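PDB 4ONY: extracellular solute-binding protein family 5 from Brucella melitensis, which probably binds peptides or related solutes in the periplasm and delivers them to an ABC transporter for uptake across the inner membrane. Local coordinates for residues A41-S46 against Y229-D234; S342-G347 against E445-L450; A370-L375 against L547-I552; P395-D398 against H402-V405; L532-R535 against D539-S542. One frame throughout, in Å; residues are numbered along the deposited sequence.

In the fold
Contacts 3 and 5 are buried, contact 2 is partly buried, and contacts 1 and 4 lie at the surface. Contacts 3 and 5 share helix 537-553, have centres about 12 Å apart and touch through Glu372 CG and Ser542 O, 3.2 Å apart; yet one is a charged pair and the other apolar packing beside a water bridge. Contact 2 is aliphatic and aromatic, with no hydrogen bond between its segments. Contact 4 is nested in the loop that contact 2 closes, the two centres about 16 Å apart, and turns on a capping carboxylate. Contact 1 stands apart, at least about 31 Å from the others by nearest atoms, and rests on an arginine gripping a backbone carbonyl.

Contact 1 of 5, residues A41-S46 against Y229-D234; sequences APKKGS and YKRNPD
Arg231 reaches across to the backbone of Lys43 and sets the end of its guanidinium against the carbonyl oxygen. Both terminal nitrogens converge on that one atom: Arg231 NH2 lies 2.7 Å from Lys43 O, and Arg231 NH1 lies 3.1 Å from the same oxygen. The NH2 bond is the straighter, with an N-H...O angle of 154° against 137° for NH1, as expected when two roughly parallel N-H groups must share one acceptor and neither can point straight at it. The use of NH1 and NH2 makes the grip end-on, and a displacement of only 5° from the guanidinium plane places Lys43 O at its edge, although both donors are somewhat tilted from the plane of the carbonyl.

The arginine chain stays extended until it bends at chi3, which turns NH1 and NH2 to the loop. The backbones themselves remain well apart, the CA atoms of Lys43 and Arg231 being 10.0 Å from each other. Arg231 ends strand 226-231 of a mixed four-stranded sheet, while 41-46 is the loop leading into strand 46-52 at one border of that sheet; strand 251-257 runs between the two, and the side chain spans the gap at its end. Asn247 O also accepts from Arg231 NH1, tying the same guanidinium to the chain just before strand 251-257.

Lys43 crosses the arginine at about a right angle, its CB 4.0 Å from Arg231 NH2. Its ammonium goes elsewhere: NZ is hydrogen-bonded to Asn248 OD1 and stays 5.5 Å from Arg231 NH1.

Contact 2 of 5, residues S342-G347 against E445-L450; sequences SNLFAG and EEKIAL
The Phe345 ring has Leu344 CB over the centre of one face, 3.8 Å above the plane, and Ile448 CD1 at its edge, near the ring plane. The first of these is packing between neighbours in sequence; the second crosses to helix 443-458, with Phe345 CE2 and Ile448 CD1 4.2 Å apart. Elsewhere Tyr349 meets the same ring edge-to-face, and Tyr561 meets it at an intermediate angle, so Phe345 belongs to a small aromatic group as well as to this interface.

Leu344 supplies the other half of the contact. Its CD1 methyl lies 3.9 Å from Lys447 CD, and CD2 approaches the same methylene, so the forked end of the leucine rests on the aliphatic part of the lysine. The two side chains slide past each other in opposite directions rather than meeting end to end. In Lys447 a trans first torsion (chi1 -176°) and an extended chi2 lay CG and CD against Leu344, and the bend at chi3 (-68°) turns only CE and NZ. Ile448 CD1 also receives Leu344 CD1 at 4.3 Å, which places that isoleucine methyl against both Leu344 and Phe345.

No hydrogen bond joins the segments, and the nearest CA atoms, those of Leu344 and Lys447, are 8.7 Å apart: only side chains meet. Ile448 also touches Ala340 and, on strand 484-489, Leu486. The arrangement is apolar helix-helix packing, in which the C-terminal end of helix 337-344 meets helix 443-458 beside the mixed six-stranded sheet of an alpha/beta lobe in this solute-binding protein.

Contact 3 of 5, residues A370-L375 against L547-I552; sequences AREREL and LDRVLI
Arg549 NE and Glu372 OE1 make the shortest polar bond here, modelled at 2.5 Å and nearly straight, with an N-H...O angle of 167°. That length is unusually short and its exact value doubtful, so no special strength follows from it. A second bond runs beside it, from Arg549 NH2 to Glu372 OE2 at 2.9 Å, so the guanidinium grips the carboxylate side-on, one nitrogen to each oxygen. OE2 receives NH2 on its syn lone pair; OE1 is also met on the syn side, but 25° out of the carboxylate plane. The two planes stand 35° apart, making this a twisted version of the flat bidentate pair.

The side chains cross at about a right angle. Arg549 is extended from CG to NE, bringing its NE edge up to the acid, while Glu372, extended beyond CG, comes from helix 370-376 to meet it. Within 370-375 and 547-552 the nearest CA atoms, of Glu372 and Leu547, are 9.1 Å apart, and this pair of long side chains bridges the distance.

Arg549 NH1 also donates to the backbone oxygens of Val387 and Arg366, linking helix 537-553 to chain on both sides of helix 370-376 in sequence. Glu372 packs on Arg545 and Ala546 of the same long helix. Both members of the pair are buried with their opposite charges face to face, and this pairing would be expected to favour the ionised forms of both groups despite their limited access to solvent.

Contact 4 of 5, residues P395-D398 against H402-V405; sequences PVTD and HDRV
Thr397 CB lies 3.4 Å from Asp403 OD2, the first touch met along 395-398. The threonine and aspartate side chains slide past each other in opposite directions, with Thr397 CG2 4.1 Å from Asp403 CB. Thr397 OG1 is used elsewhere, in hydrogen bonds with Asp336 OD1 and Gly399 N.

At Asp398 the backbone takes over: its N donates to Asp403 OD2 at 2.9 Å, with an N-H...O angle of 149°, arriving on the anti side of the carboxylate. The other oxygen, Asp403 OD1, accepts from Val405 N at 3.0 Å. One carboxylate therefore holds the preceding loop with one oxygen and the start of the helix with the other; a chi1 of -170°, which carries CG to the far side of CB from the main-chain nitrogen, swings it into this position between the two amides.

The side chain of Asp398 folds back over the same acid. Its OD1 comes to 3.4 Å from Asp403 OD2, two acceptors of like charge with their carboxylate planes 35° apart. Ser400 OG is hydrogen-bonded to Asp398 OD1, and a water donates to both Asp398 OD2 and His402 O; these bonds would be expected to ease the repulsion.

Asp403 is the N-cap of helix 404-416, and the loop from helix 385-389 turns over that end at the protein surface. Thr397 N is bonded to Glu338 OE1, so helix 337-344 borders the turn as well.

Contact 5 of 5, residues L532-R535 against D539-S542; sequences LAAR and DFVS
Apolar packing centres on Ala534, whose CB points into the start of the following helix. It lies 3.6 Å from Phe540 CA and 3.8 Å from Phe540 CB, and its nearest approach to Asp539 CB is 4.1 Å. The methyl thus rests on backbone and CB atoms more than on the aromatic group: it stands near the plane of the Phe540 ring, at the edge, with CD1 the closest ring atom. The first torsion of Phe540 (-179°) swings the ring opposite the main-chain nitrogen and sends it off past the methyl; it goes on to pack on Pro495 and to meet the ring of His22.

Helix 522-533 ends just before Ala534, and helix 537-553 begins within a few residues. The two form an alpha-alpha hairpin, with the CA atoms of Ala534 and Phe540 only 5.1 Å apart across the bend.

Polar linkage between the segments is indirect. A water accepts from Arg535 N at 2.9 Å and donates to Asp539 OD2 at 2.6 Å, bridging the backbone of the turn to the acid on the first part of the second helix. The guanidinium of Arg535 leads away from the hairpin, where NH1 forms a salt bridge with Glu111.

Contact 1 of 5, residues A41-S46 against Y229-D234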
# COMPACT_ATOMS: atom_id res chain seq x y z
N ALA A 41 12.95 -25.18 5.45
CA ALA A 41 12.98 -24.93 4.02
C ALA A 41 14.36 -25.28 3.47
O ALA A 41 15.35 -24.94 4.04
CB ALA A 41 12.65 -23.47 3.72
N PRO A 42 14.40 -25.92 2.31
CA PRO A 42 15.66 -26.18 1.62
C PRO A 42 16.38 -24.86 1.33
O PRO A 42 15.72 -23.84 1.06
CB PRO A 42 15.22 -26.81 0.31
CG PRO A 42 13.85 -27.25 0.52
CD PRO A 42 13.24 -26.45 1.60
N LYS A 43 17.70 -24.91 1.33
CA LYS A 43 18.54 -23.74 1.29
C LYS A 43 19.40 -23.61 0.02
O LYS A 43 20.20 -22.70 -0.07
CB LYS A 43 19.45 -23.74 2.52
CG LYS A 43 18.70 -23.63 3.86
CD LYS A 43 17.98 -22.29 3.99
CE LYS A 43 17.34 -22.09 5.36
NZ LYS A 43 16.76 -20.71 5.49
N LYS A 44 19.20 -24.47 -0.98
CA LYS A 44 20.01 -24.44 -2.18
C LYS A 44 19.17 -23.99 -3.38
O LYS A 44 18.03 -24.41 -3.51
CB LYS A 44 20.61 -25.83 -2.45
N GLY A 45 19.74 -23.17 -4.26
CA GLY A 45 19.13 -22.90 -5.57
C GLY A 45 18.74 -21.46 -5.66
O GLY A 45 18.75 -20.74 -4.67
N SER A 46 18.42 -21.01 -6.87
CA SER A 46 18.28 -19.60 -7.13
C SER A 46 16.85 -19.20 -7.51
O SER A 46 16.02 -20.05 -7.85
CB SER A 46 19.26 -19.21 -8.25
OG SER A 46 18.85 -19.84 -9.44
N TYR A 229 22.16 -10.91 -6.45
CA TYR A 229 22.43 -11.06 -5.05
C TYR A 229 22.87 -12.50 -4.74
O TYR A 229 22.26 -13.46 -5.21
CB TYR A 229 21.16 -10.76 -4.27
CG TYR A 229 20.72 -9.34 -4.34
CD1 TYR A 229 21.26 -8.40 -3.47
CD2 TYR A 229 19.77 -8.91 -5.25
CE1 TYR A 229 20.89 -7.09 -3.50
CE2 TYR A 229 19.37 -7.57 -5.29
CZ TYR A 229 19.95 -6.67 -4.40
OH TYR A 229 19.60 -5.34 -4.37
N LYS A 230 23.90 -12.64 -3.93
CA LYS A 230 24.33 -13.91 -3.41
C LYS A 230 24.19 -13.94 -1.87
O LYS A 230 24.57 -12.98 -1.20
CB LYS A 230 25.77 -14.20 -3.83
CG LYS A 230 25.77 -14.90 -5.17
CD LYS A 230 27.17 -15.15 -5.73
CE LYS A 230 27.07 -15.20 -7.25
NZ LYS A 230 28.34 -15.70 -7.85
N ARG A 231 23.72 -15.06 -1.33
CA ARG A 231 23.58 -15.19 0.11
C ARG A 231 24.92 -15.27 0.78
O ARG A 231 25.80 -16.02 0.35
CB ARG A 231 22.73 -16.39 0.49
CG ARG A 231 22.35 -16.47 1.96
CD ARG A 231 21.37 -17.61 2.24
NE ARG A 231 22.00 -18.89 1.93
CZ ARG A 231 21.36 -19.96 1.43
NH1 ARG A 231 20.05 -19.93 1.20
NH2 ARG A 231 22.04 -21.06 1.14
N ASN A 232 25.11 -14.52 1.86
CA ASN A 232 26.34 -14.62 2.63
C ASN A 232 26.24 -15.83 3.53
O ASN A 232 25.41 -15.85 4.39
CB ASN A 232 26.49 -13.39 3.47
CG ASN A 232 27.70 -13.45 4.39
OD1 ASN A 232 28.52 -14.33 4.31
ND2 ASN A 232 27.80 -12.45 5.26
N PRO A 233 27.09 -16.86 3.35
CA PRO A 233 26.92 -18.02 4.25
C PRO A 233 27.19 -17.72 5.71
O PRO A 233 26.75 -18.47 6.55
CB PRO A 233 27.93 -19.05 3.71
CG PRO A 233 28.83 -18.30 2.80
CD PRO A 233 28.09 -17.11 2.30
N ASP A 234 27.90 -16.64 6.01
CA ASP A 234 28.16 -16.25 7.38
C ASP A 234 27.21 -15.17 7.90
O ASP A 234 27.53 -14.50 8.90
CB ASP A 234 29.60 -15.71 7.51
CG ASP A 234 30.18 -15.89 8.89
OD1 ASP A 234 29.85 -16.83 9.63
OD2 ASP A 234 31.02 -15.06 9.26

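Contact 2 of 5, residues S342-G347 against E445-L450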
# COMPACT_ATOMS: atom_id res chain seq x y z
N SER A 342 -18.35 -8.41 -16.97
CA SER A 342 -18.67 -9.49 -17.88
C SER A 342 -18.10 -9.24 -19.27
O SER A 342 -17.51 -10.13 -19.88
CB SER A 342 -20.19 -9.66 -17.95
OG SER A 342 -20.45 -10.71 -18.84
N ASN A 343 -18.25 -8.01 -19.77
CA ASN A 343 -17.93 -7.66 -21.16
C ASN A 343 -16.55 -7.15 -21.41
O ASN A 343 -16.08 -7.27 -22.51
CB ASN A 343 -18.93 -6.64 -21.70
CG ASN A 343 -20.29 -7.23 -21.85
OD1 ASN A 343 -20.57 -7.86 -22.87
ND2 ASN A 343 -21.13 -7.11 -20.83
N LEU A 344 -15.91 -6.54 -20.41
CA LEU A 344 -14.58 -5.95 -20.58
C LEU A 344 -13.46 -6.73 -19.85
O LEU A 344 -12.32 -6.71 -20.29
CB LEU A 344 -14.57 -4.52 -20.02
CG LEU A 344 -15.67 -3.54 -20.50
CD1 LEU A 344 -15.42 -2.15 -19.91
CD2 LEU A 344 -15.71 -3.44 -22.01
N PHE A 345 -13.80 -7.40 -18.75
CA PHE A 345 -12.80 -7.93 -17.80
C PHE A 345 -12.93 -9.44 -17.52
O PHE A 345 -12.37 -9.93 -16.55
CB PHE A 345 -12.90 -7.14 -16.47
CG PHE A 345 -12.75 -5.65 -16.65
CD1 PHE A 345 -11.71 -5.13 -17.42
CD2 PHE A 345 -13.66 -4.77 -16.07
CE1 PHE A 345 -11.56 -3.76 -17.59
CE2 PHE A 345 -13.50 -3.40 -16.22
CZ PHE A 345 -12.46 -2.89 -16.98
N ALA A 346 -13.64 -10.14 -18.39
CA ALA A 346 -13.76 -11.60 -18.34
C ALA A 346 -14.22 -12.09 -16.96
O ALA A 346 -13.83 -13.17 -16.52
CB ALA A 346 -12.43 -12.26 -18.75
N GLY A 347 -15.00 -11.26 -16.26
CA GLY A 347 -15.53 -11.65 -14.97
C GLY A 347 -14.53 -11.70 -13.83
O GLY A 347 -14.88 -12.16 -12.75
N GLU A 445 -8.46 3.92 -18.97
CA GLU A 445 -9.38 4.85 -18.32
C GLU A 445 -10.53 5.27 -19.27
O GLU A 445 -11.71 5.31 -18.90
CB GLU A 445 -8.63 6.06 -17.76
CG GLU A 445 -7.73 5.72 -16.60
CD GLU A 445 -7.31 6.91 -15.79
OE1 GLU A 445 -6.66 6.70 -14.76
OE2 GLU A 445 -7.61 8.07 -16.14
N GLU A 446 -10.19 5.53 -20.51
CA GLU A 446 -11.20 5.81 -21.49
C GLU A 446 -12.24 4.74 -21.64
O GLU A 446 -13.44 5.06 -21.76
CB GLU A 446 -10.60 5.95 -22.87
CG GLU A 446 -10.40 7.36 -23.28
CD GLU A 446 -10.08 7.40 -24.75
OE1 GLU A 446 -11.04 7.64 -25.55
OE2 GLU A 446 -8.89 7.10 -25.06
N LYS A 447 -11.79 3.50 -21.66
CA LYS A 447 -12.70 2.40 -21.85
C LYS A 447 -13.75 2.34 -20.74
O LYS A 447 -14.94 2.19 -21.02
CB LYS A 447 -11.95 1.09 -21.92
CG LYS A 447 -12.86 -0.09 -22.22
CD LYS A 447 -12.14 -1.41 -21.94
CE LYS A 447 -11.00 -1.68 -22.91
NZ LYS A 447 -10.21 -2.85 -22.45
N ILE A 448 -13.33 2.50 -19.49
CA ILE A 448 -14.29 2.46 -18.37
C ILE A 448 -15.14 3.73 -18.30
O ILE A 448 -16.32 3.69 -17.97
CB ILE A 448 -13.60 2.11 -17.04
CG1 ILE A 448 -14.62 1.67 -16.01
CG2 ILE A 448 -12.81 3.23 -16.44
CD1 ILE A 448 -15.32 0.39 -16.41
N ALA A 449 -14.57 4.86 -18.67
CA ALA A 449 -15.32 6.11 -18.71
C ALA A 449 -16.43 6.05 -19.79
O ALA A 449 -17.54 6.54 -19.57
CB ALA A 449 -14.40 7.26 -18.97
N LEU A 450 -16.09 5.45 -20.92
CA LEU A 450 -17.04 5.24 -22.00
C LEU A 450 -18.20 4.41 -21.52
O LEU A 450 -19.32 4.69 -21.87
CB LEU A 450 -16.39 4.55 -23.21
CG LEU A 450 -15.58 5.50 -24.10
CD1 LEU A 450 -14.63 4.73 -25.04
CD2 LEU A 450 -16.51 6.39 -24.95

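Contact 3 of 5, residues A370-L375 against L547-I552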
# COMPACT_ATOMS: atom_id res chain seq x y z
N ALA A 370 -20.79 0.15 19.39
CA ALA A 370 -21.07 1.17 20.39
C ALA A 370 -20.08 2.33 20.33
O ALA A 370 -20.46 3.48 20.46
CB ALA A 370 -21.09 0.58 21.80
N ARG A 371 -18.81 2.02 20.12
CA ARG A 371 -17.81 3.06 20.00
C ARG A 371 -18.03 3.96 18.75
O ARG A 371 -17.94 5.18 18.84
CB ARG A 371 -16.40 2.44 20.00
CG ARG A 371 -15.26 3.42 19.81
CD ARG A 371 -15.20 4.46 20.91
NE ARG A 371 -14.04 5.33 20.78
CZ ARG A 371 -13.95 6.58 21.23
NH1 ARG A 371 -14.96 7.17 21.89
NH2 ARG A 371 -12.82 7.29 21.02
N GLU A 372 -18.31 3.35 17.59
CA GLU A 372 -18.62 4.14 16.38
C GLU A 372 -19.83 5.07 16.60
O GLU A 372 -19.78 6.24 16.24
CB GLU A 372 -18.94 3.22 15.20
CG GLU A 372 -17.81 2.33 14.70
CD GLU A 372 -18.20 1.64 13.39
OE1 GLU A 372 -18.25 2.38 12.37
OE2 GLU A 372 -18.59 0.43 13.42
N ARG A 373 -20.88 4.55 17.21
CA ARG A 373 -22.08 5.34 17.44
C ARG A 373 -21.79 6.51 18.40
O ARG A 373 -22.29 7.62 18.19
CB ARG A 373 -23.24 4.46 17.92
CG ARG A 373 -23.79 3.59 16.78
CD ARG A 373 -24.88 2.63 17.24
NE ARG A 373 -25.16 1.64 16.17
CZ ARG A 373 -26.02 1.84 15.18
NH1 ARG A 373 -26.74 2.97 15.11
NH2 ARG A 373 -26.18 0.91 14.27
N GLU A 374 -20.97 6.26 19.42
CA GLU A 374 -20.49 7.32 20.32
C GLU A 374 -19.71 8.38 19.55
O GLU A 374 -19.97 9.56 19.70
CB GLU A 374 -19.64 6.70 21.41
CG GLU A 374 -19.07 7.68 22.39
CD GLU A 374 -18.20 7.04 23.46
OE1 GLU A 374 -17.31 6.19 23.21
OE2 GLU A 374 -18.39 7.44 24.61
N LEU A 375 -18.81 7.96 18.68
CA LEU A 375 -17.98 8.87 17.91
C LEU A 375 -18.82 9.73 16.93
O LEU A 375 -18.51 10.87 16.71
CB LEU A 375 -16.95 8.10 17.10
CG LEU A 375 -15.76 7.56 17.88
CD1 LEU A 375 -14.92 6.62 17.00
CD2 LEU A 375 -14.89 8.69 18.44
N LEU A 547 -14.78 6.26 10.01
CA LEU A 547 -14.27 7.08 8.90
C LEU A 547 -14.83 6.54 7.59
O LEU A 547 -15.38 7.29 6.78
CB LEU A 547 -12.74 7.15 8.87
CG LEU A 547 -12.11 7.97 7.72
CD1 LEU A 547 -12.61 9.41 7.67
CD2 LEU A 547 -10.60 8.02 7.83
N ASP A 548 -14.72 5.22 7.40
CA ASP A 548 -15.24 4.58 6.20
C ASP A 548 -16.71 4.94 5.97
O ASP A 548 -17.11 5.30 4.85
CB ASP A 548 -15.03 3.05 6.29
CG ASP A 548 -15.25 2.34 4.97
OD1 ASP A 548 -14.77 2.83 3.95
OD2 ASP A 548 -15.82 1.23 4.97
N ARG A 549 -17.49 4.89 7.03
CA ARG A 549 -18.95 5.12 6.94
C ARG A 549 -19.24 6.55 6.49
O ARG A 549 -20.10 6.78 5.65
CB ARG A 549 -19.66 4.86 8.26
CG ARG A 549 -19.66 3.41 8.71
CD ARG A 549 -20.49 3.18 9.97
NE ARG A 549 -20.05 1.96 10.63
CZ ARG A 549 -20.43 0.72 10.30
NH1 ARG A 549 -21.33 0.48 9.33
NH2 ARG A 549 -19.85 -0.28 10.92
N VAL A 550 -18.46 7.49 7.01
CA VAL A 550 -18.65 8.88 6.64
C VAL A 550 -18.28 9.14 5.17
O VAL A 550 -18.99 9.90 4.46
CB VAL A 550 -17.84 9.82 7.56
CG1 VAL A 550 -17.97 11.26 7.06
CG2 VAL A 550 -18.28 9.68 9.02
N LEU A 551 -17.18 8.52 4.73
CA LEU A 551 -16.69 8.71 3.40
C LEU A 551 -17.62 8.10 2.35
O LEU A 551 -17.93 8.74 1.33
CB LEU A 551 -15.27 8.15 3.27
CG LEU A 551 -14.16 8.82 4.04
CD1 LEU A 551 -12.85 8.03 3.91
CD2 LEU A 551 -13.92 10.26 3.56
N ILE A 552 -18.08 6.89 2.61
CA ILE A 552 -19.08 6.24 1.76
C ILE A 552 -20.36 7.10 1.68
O ILE A 552 -20.95 7.24 0.59
CB ILE A 552 -19.46 4.86 2.28
CG1 ILE A 552 -18.29 3.89 2.12
CG2 ILE A 552 -20.69 4.31 1.52
CD1 ILE A 552 -18.40 2.64 3.00

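Contact 4 of 5, residues P395-D398 against H402-V405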
# COMPACT_ATOMS: atom_id res chain seq x y z
N PRO A 395 -25.35 -0.77 -6.05
CA PRO A 395 -26.23 -1.60 -6.88
C PRO A 395 -25.55 -2.77 -7.58
O PRO A 395 -24.44 -2.61 -8.11
CB PRO A 395 -26.75 -0.64 -7.96
CG PRO A 395 -26.42 0.70 -7.50
CD PRO A 395 -25.29 0.62 -6.54
N VAL A 396 -26.23 -3.91 -7.60
CA VAL A 396 -25.86 -5.06 -8.43
C VAL A 396 -26.91 -5.12 -9.54
O VAL A 396 -28.09 -5.26 -9.25
CB VAL A 396 -25.84 -6.35 -7.60
CG1 VAL A 396 -25.60 -7.59 -8.48
CG2 VAL A 396 -24.79 -6.26 -6.46
N THR A 397 -26.51 -4.95 -10.78
CA THR A 397 -27.47 -4.96 -11.89
C THR A 397 -27.65 -6.36 -12.43
O THR A 397 -26.98 -7.29 -12.00
CB THR A 397 -26.99 -4.12 -13.08
OG1 THR A 397 -25.85 -4.74 -13.68
CG2 THR A 397 -26.62 -2.70 -12.63
N ASP A 398 -28.52 -6.48 -13.44
CA ASP A 398 -28.69 -7.71 -14.17
C ASP A 398 -27.58 -7.92 -15.21
O ASP A 398 -27.65 -8.84 -15.98
CB ASP A 398 -30.09 -7.74 -14.86
CG ASP A 398 -30.31 -6.57 -15.85
OD1 ASP A 398 -29.35 -5.80 -16.15
OD2 ASP A 398 -31.47 -6.42 -16.33
N HIS A 402 -28.30 -1.73 -19.17
CA HIS A 402 -29.47 -0.83 -19.14
C HIS A 402 -30.49 -1.30 -18.15
O HIS A 402 -31.63 -1.49 -18.48
CB HIS A 402 -30.13 -0.69 -20.54
CG HIS A 402 -30.28 -1.98 -21.29
ND1 HIS A 402 -31.35 -2.84 -21.11
CD2 HIS A 402 -29.48 -2.57 -22.22
CE1 HIS A 402 -31.20 -3.90 -21.89
NE2 HIS A 402 -30.07 -3.77 -22.57
N ASP A 403 -30.09 -1.49 -16.91
CA ASP A 403 -31.00 -1.99 -15.89
C ASP A 403 -31.84 -0.80 -15.36
O ASP A 403 -31.30 0.19 -14.84
CB ASP A 403 -30.14 -2.61 -14.78
CG ASP A 403 -30.96 -3.38 -13.75
OD1 ASP A 403 -32.12 -3.00 -13.48
OD2 ASP A 403 -30.41 -4.36 -13.20
N ARG A 404 -33.16 -0.95 -15.42
CA ARG A 404 -34.09 0.11 -15.06
C ARG A 404 -34.13 0.37 -13.55
O ARG A 404 -34.47 1.49 -13.14
CB ARG A 404 -35.52 -0.20 -15.56
N VAL A 405 -33.72 -0.60 -12.72
CA VAL A 405 -33.83 -0.43 -11.28
C VAL A 405 -32.91 0.69 -10.69
O VAL A 405 -33.43 1.62 -10.09
CB VAL A 405 -33.72 -1.80 -10.55
CG1 VAL A 405 -33.56 -1.65 -9.04
CG2 VAL A 405 -34.97 -2.64 -10.88
O HOH W 1 -32.14 -4.57 -18.20

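Contact 5 of 5, residues L532-R535 against D539-S542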
# COMPACT_ATOMS: atom_id res chain seq x y z
N LEU A 532 -6.31 8.33 15.12
CA LEU A 532 -5.00 8.68 15.63
C LEU A 532 -4.90 8.63 17.16
O LEU A 532 -3.85 8.37 17.66
CB LEU A 532 -4.57 10.04 15.11
CG LEU A 532 -4.35 10.14 13.60
CD1 LEU A 532 -4.17 11.59 13.15
CD2 LEU A 532 -3.10 9.36 13.23
N ALA A 533 -5.98 8.90 17.88
CA ALA A 533 -5.99 8.86 19.35
C ALA A 533 -6.05 7.43 19.87
O ALA A 533 -5.69 7.18 21.00
CB ALA A 533 -7.17 9.68 19.91
N ALA A 534 -6.49 6.48 19.05
CA ALA A 534 -6.75 5.11 19.49
C ALA A 534 -5.48 4.46 19.98
O ALA A 534 -4.46 4.58 19.35
CB ALA A 534 -7.32 4.27 18.36
N ARG A 535 -5.54 3.82 21.12
CA ARG A 535 -4.39 3.15 21.70
C ARG A 535 -4.49 1.64 21.74
O ARG A 535 -3.53 0.97 22.15
CB ARG A 535 -4.17 3.67 23.11
CG ARG A 535 -3.74 5.14 23.09
CD ARG A 535 -2.82 5.39 24.24
NE ARG A 535 -2.56 6.79 24.43
CZ ARG A 535 -1.81 7.25 25.42
NH1 ARG A 535 -1.25 6.40 26.28
NH2 ARG A 535 -1.60 8.54 25.53
N ASP A 539 -10.47 -0.09 19.58
CA ASP A 539 -10.80 1.31 19.36
C ASP A 539 -10.37 1.81 18.00
O ASP A 539 -11.06 2.63 17.42
CB ASP A 539 -10.18 2.22 20.42
CG ASP A 539 -10.81 2.02 21.77
OD1 ASP A 539 -11.82 1.29 21.85
OD2 ASP A 539 -10.28 2.63 22.73
N PHE A 540 -9.22 1.33 17.52
CA PHE A 540 -8.71 1.74 16.24
C PHE A 540 -9.62 1.22 15.12
O PHE A 540 -9.99 1.99 14.20
CB PHE A 540 -7.27 1.26 16.08
CG PHE A 540 -6.63 1.67 14.78
CD1 PHE A 540 -6.24 2.99 14.57
CD2 PHE A 540 -6.42 0.77 13.77
CE1 PHE A 540 -5.63 3.40 13.40
CE2 PHE A 540 -5.77 1.15 12.59
CZ PHE A 540 -5.40 2.47 12.38
N VAL A 541 -9.95 -0.05 15.15
CA VAL A 541 -10.81 -0.62 14.15
C VAL A 541 -12.17 0.11 14.13
O VAL A 541 -12.72 0.40 13.06
CB VAL A 541 -11.02 -2.13 14.36
CG1 VAL A 541 -12.13 -2.67 13.45
CG2 VAL A 541 -9.72 -2.90 14.10
N SER A 542 -12.69 0.43 15.30
CA SER A 542 -13.94 1.12 15.36
C SER A 542 -13.83 2.50 14.71
O SER A 542 -14.70 2.92 13.94
CB SER A 542 -14.39 1.25 16.81
OG SER A 542 -14.77 -0.01 17.31
O HOH W 2 -7.92 3.77 22.78